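Local coordinates for single-stranded-DNA-specific exonuclease RecJ (Thermus thermophilus, PDB 2ZXR), which degrades single-stranded DNA exonucleolytically in the 5' to 3' direction, using divalent metal ions and with no detectable activity on single-stranded RNA, at residues A[1-13]-A[525-537]. Residues are numbered along the deposited sequence; the frame is centred on the assembly and turned at random.
Sequences MRDRVRWRVLSLP and VDLRKPEALEGGI
The indole of W7 is covered on one face by the guanidinium of R528, the two planes only 5° apart and R528 CZ 3.7 Å from the centroid of the five-membered ring, a stacked cation-pi pair. Extended from CG to NE, the arginine also lays CD over the six-membered ring. E531 CB backs the other face of the guanidinium, while A532 O accepts from R528 NH2, E504 pairs with NE, and a water links NH1 to V5 O, so its rotation is well fixed. At the indole edge, W7 NE1 donates near the ring plane to D526 OD2 (3.2 Å), reaching that oxygen from above the carboxylate plane.

Backbone hydrogen bonds join the two segments farther along: E534 N to W7 O and V9 N to E534 O, both 2.9 Å. Beside them, R8 NH2 forms a salt bridge with E534 OE1 (2.6 Å), and E534 CB lies against one guanidinium face. V9 CG2 packs against L533 CD2, though their spacing of 3.2 Å is doubtfully short.

A single parallel beta bridge, R8 with E534, thus holds strand 5-9, the edge strand of the mixed sheet, between strand 426-433 and residues 533-535, which follow strand 517-528 of that sheet.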
# COMPACT_ATOMS: atom_id res chain seq x y z
N MET A 1 11.10 -6.23 14.74
CA MET A 1 11.43 -4.81 14.41
C MET A 1 11.96 -4.76 12.98
O MET A 1 11.37 -4.12 12.09
CB MET A 1 12.50 -4.29 15.36
CG MET A 1 12.21 -4.49 16.83
SD MET A 1 13.64 -4.09 17.87
CE MET A 1 13.58 -2.25 17.86
N ARG A 2 13.10 -5.43 12.78
CA ARG A 2 13.78 -5.53 11.49
C ARG A 2 14.24 -6.97 11.27
O ARG A 2 14.53 -7.39 10.14
CB ARG A 2 14.99 -4.57 11.45
CG ARG A 2 15.87 -4.51 12.72
CD ARG A 2 16.59 -5.82 13.01
NE ARG A 2 15.86 -6.67 13.95
CZ ARG A 2 15.69 -6.40 15.24
NH1 ARG A 2 16.21 -5.30 15.77
NH2 ARG A 2 15.00 -7.22 16.01
N ASP A 3 14.30 -7.73 12.36
CA ASP A 3 14.70 -9.13 12.31
C ASP A 3 13.46 -10.00 12.10
O ASP A 3 13.55 -11.23 11.97
CB ASP A 3 15.42 -9.51 13.60
CG ASP A 3 15.72 -10.98 13.70
OD1 ASP A 3 14.79 -11.76 14.02
OD2 ASP A 3 16.88 -11.37 13.44
N ARG A 4 12.30 -9.35 12.07
CA ARG A 4 11.04 -10.05 11.83
C ARG A 4 10.42 -9.51 10.52
O ARG A 4 9.20 -9.53 10.34
CB ARG A 4 10.09 -9.86 13.02
CG ARG A 4 10.37 -10.81 14.19
CD ARG A 4 9.42 -10.62 15.36
NE ARG A 4 9.71 -9.40 16.10
CZ ARG A 4 8.82 -8.45 16.37
NH1 ARG A 4 7.56 -8.58 15.93
NH2 ARG A 4 9.17 -7.39 17.08
N VAL A 5 11.30 -9.04 9.63
CA VAL A 5 10.91 -8.50 8.33
C VAL A 5 11.33 -9.49 7.23
O VAL A 5 12.51 -9.71 7.03
CB VAL A 5 11.63 -7.15 8.02
CG1 VAL A 5 11.21 -6.64 6.64
CG2 VAL A 5 11.30 -6.12 9.10
N ARG A 6 10.36 -10.06 6.53
CA ARG A 6 10.65 -11.00 5.45
C ARG A 6 10.48 -10.35 4.08
O ARG A 6 9.49 -9.66 3.84
CB ARG A 6 9.69 -12.21 5.52
CG ARG A 6 10.02 -13.29 6.55
CD ARG A 6 10.30 -12.72 7.93
NE ARG A 6 9.98 -13.66 9.01
CZ ARG A 6 10.74 -13.85 10.09
NH1 ARG A 6 11.88 -13.18 10.23
NH2 ARG A 6 10.34 -14.68 11.05
N TRP A 7 11.45 -10.55 3.19
CA TRP A 7 11.32 -10.03 1.82
C TRP A 7 10.82 -11.18 0.94
O TRP A 7 11.31 -12.30 1.03
CB TRP A 7 12.65 -9.55 1.29
CG TRP A 7 13.16 -8.29 1.91
CD1 TRP A 7 12.87 -7.81 3.15
CD2 TRP A 7 14.14 -7.42 1.36
NE1 TRP A 7 13.61 -6.69 3.41
CE2 TRP A 7 14.40 -6.42 2.33
CE3 TRP A 7 14.83 -7.38 0.14
CZ2 TRP A 7 15.32 -5.40 2.12
CZ3 TRP A 7 15.75 -6.35 -0.07
CH2 TRP A 7 15.99 -5.38 0.92
N ARG A 8 9.83 -10.89 0.11
CA ARG A 8 9.27 -11.87 -0.80
C ARG A 8 9.18 -11.30 -2.22
O ARG A 8 8.85 -10.12 -2.42
CB ARG A 8 7.87 -12.28 -0.35
CG ARG A 8 7.11 -13.05 -1.42
CD ARG A 8 5.75 -13.52 -0.94
NE ARG A 8 5.85 -14.35 0.26
CZ ARG A 8 6.26 -15.62 0.27
NH1 ARG A 8 6.60 -16.22 -0.86
NH2 ARG A 8 6.32 -16.30 1.42
N VAL A 9 9.46 -12.15 -3.20
CA VAL A 9 9.38 -11.74 -4.60
C VAL A 9 8.06 -12.22 -5.18
O VAL A 9 7.75 -13.41 -5.13
CB VAL A 9 10.53 -12.34 -5.42
CG1 VAL A 9 10.43 -11.88 -6.86
CG2 VAL A 9 11.87 -11.92 -4.84
N LEU A 10 7.28 -11.30 -5.72
CA LEU A 10 6.01 -11.68 -6.31
C LEU A 10 6.20 -12.72 -7.42
O LEU A 10 7.16 -12.67 -8.19
CB LEU A 10 5.28 -10.44 -6.85
CG LEU A 10 5.05 -9.27 -5.87
CD1 LEU A 10 3.95 -8.33 -6.43
CD2 LEU A 10 4.64 -9.79 -4.49
N SER A 11 5.26 -13.65 -7.52
CA SER A 11 5.32 -14.73 -8.49
C SER A 11 5.26 -14.26 -9.94
O SER A 11 4.70 -13.19 -10.23
CB SER A 11 4.14 -15.66 -8.26
OG SER A 11 2.94 -15.00 -8.65
N LEU A 12 5.83 -15.04 -10.85
CA LEU A 12 5.74 -14.66 -12.27
C LEU A 12 4.39 -15.19 -12.74
O LEU A 12 3.98 -16.32 -12.39
CB LEU A 12 6.87 -15.28 -13.11
CG LEU A 12 8.30 -14.90 -12.74
CD1 LEU A 12 9.28 -15.51 -13.75
CD2 LEU A 12 8.44 -13.40 -12.69
N PRO A 13 3.66 -14.38 -13.51
CA PRO A 13 2.36 -14.86 -13.98
C PRO A 13 2.55 -15.79 -15.17
O PRO A 13 3.66 -15.92 -15.70
CB PRO A 13 1.64 -13.57 -14.38
CG PRO A 13 2.75 -12.74 -14.93
CD PRO A 13 3.92 -12.99 -13.96
N VAL A 525 13.42 1.93 0.61
CA VAL A 525 12.46 1.84 1.71
C VAL A 525 13.07 0.86 2.72
O VAL A 525 12.88 1.00 3.94
CB VAL A 525 11.05 1.34 1.28
CG1 VAL A 525 10.50 2.23 0.17
CG2 VAL A 525 11.11 -0.08 0.82
N ASP A 526 13.78 -0.15 2.24
CA ASP A 526 14.47 -1.05 3.16
C ASP A 526 15.79 -1.42 2.50
O ASP A 526 15.91 -1.41 1.27
CB ASP A 526 13.67 -2.32 3.50
CG ASP A 526 14.17 -2.98 4.82
OD1 ASP A 526 15.09 -2.42 5.47
OD2 ASP A 526 13.64 -4.05 5.21
N LEU A 527 16.77 -1.71 3.34
CA LEU A 527 18.12 -2.04 2.88
C LEU A 527 18.75 -3.02 3.87
O LEU A 527 18.58 -2.86 5.10
CB LEU A 527 18.91 -0.73 2.79
CG LEU A 527 20.41 -0.67 2.54
CD1 LEU A 527 20.79 0.80 2.41
CD2 LEU A 527 21.19 -1.30 3.70
N ARG A 528 19.47 -4.02 3.36
CA ARG A 528 20.07 -5.02 4.24
C ARG A 528 21.19 -5.87 3.61
O ARG A 528 21.42 -5.86 2.40
CB ARG A 528 18.98 -5.98 4.71
CG ARG A 528 18.48 -6.88 3.59
CD ARG A 528 17.42 -7.89 4.03
NE ARG A 528 17.12 -8.85 2.97
CZ ARG A 528 16.27 -9.86 3.09
NH1 ARG A 528 15.63 -10.06 4.23
NH2 ARG A 528 16.05 -10.68 2.07
N LYS A 529 21.88 -6.61 4.47
CA LYS A 529 22.91 -7.53 4.01
C LYS A 529 22.01 -8.63 3.45
O LYS A 529 21.00 -8.95 4.05
CB LYS A 529 23.73 -8.04 5.19
CG LYS A 529 24.55 -9.30 4.90
CD LYS A 529 25.36 -9.72 6.13
CE LYS A 529 26.19 -10.97 5.87
NZ LYS A 529 25.34 -12.09 5.37
N PRO A 530 22.37 -9.21 2.29
CA PRO A 530 21.54 -10.27 1.70
C PRO A 530 21.10 -11.33 2.70
O PRO A 530 21.86 -11.72 3.57
CB PRO A 530 22.44 -10.83 0.61
CG PRO A 530 23.25 -9.62 0.20
CD PRO A 530 23.61 -9.02 1.53
N GLU A 531 19.86 -11.80 2.58
CA GLU A 531 19.35 -12.81 3.50
C GLU A 531 18.31 -13.69 2.84
O GLU A 531 18.13 -13.67 1.62
CB GLU A 531 18.72 -12.14 4.73
CG GLU A 531 19.69 -11.26 5.52
CD GLU A 531 19.01 -10.42 6.60
OE1 GLU A 531 19.70 -9.56 7.20
OE2 GLU A 531 17.80 -10.62 6.84
N ALA A 532 17.61 -14.46 3.67
CA ALA A 532 16.57 -15.34 3.19
C ALA A 532 15.71 -14.47 2.29
O ALA A 532 15.47 -13.30 2.59
CB ALA A 532 15.73 -15.87 4.37
N LEU A 533 15.27 -15.04 1.17
CA LEU A 533 14.45 -14.31 0.22
C LEU A 533 13.34 -15.25 -0.20
O LEU A 533 13.60 -16.26 -0.82
CB LEU A 533 15.31 -13.93 -0.99
CG LEU A 533 14.95 -12.68 -1.79
CD1 LEU A 533 15.85 -12.60 -3.03
CD2 LEU A 533 13.48 -12.72 -2.17
N GLU A 534 12.10 -14.92 0.15
CA GLU A 534 10.96 -15.77 -0.20
C GLU A 534 10.51 -15.63 -1.64
O GLU A 534 10.66 -14.57 -2.26
CB GLU A 534 9.78 -15.47 0.72
CG GLU A 534 10.09 -15.62 2.20
CD GLU A 534 8.88 -16.06 3.00
OE1 GLU A 534 7.93 -15.25 3.16
OE2 GLU A 534 8.86 -17.23 3.46
N GLY A 535 9.96 -16.70 -2.19
CA GLY A 535 9.47 -16.66 -3.56
C GLY A 535 9.88 -17.83 -4.41
O GLY A 535 10.68 -18.66 -4.01
N GLY A 536 9.34 -17.89 -5.62
CA GLY A 536 9.67 -18.97 -6.52
C GLY A 536 8.66 -20.09 -6.41
O GLY A 536 7.71 -19.98 -5.65
N ILE A 537 8.87 -21.16 -7.16
CA ILE A 537 7.96 -22.30 -7.15
C ILE A 537 8.65 -23.50 -6.48
O ILE A 537 9.80 -23.39 -6.02
CB ILE A 537 7.60 -22.68 -8.59
CG1 ILE A 537 8.90 -23.01 -9.35
CG2 ILE A 537 6.85 -21.53 -9.28
CD1 ILE A 537 8.68 -23.44 -10.75
O HOH W 1 15.04 -8.47 6.68
O HOH W 2 8.09 -15.50 -6.57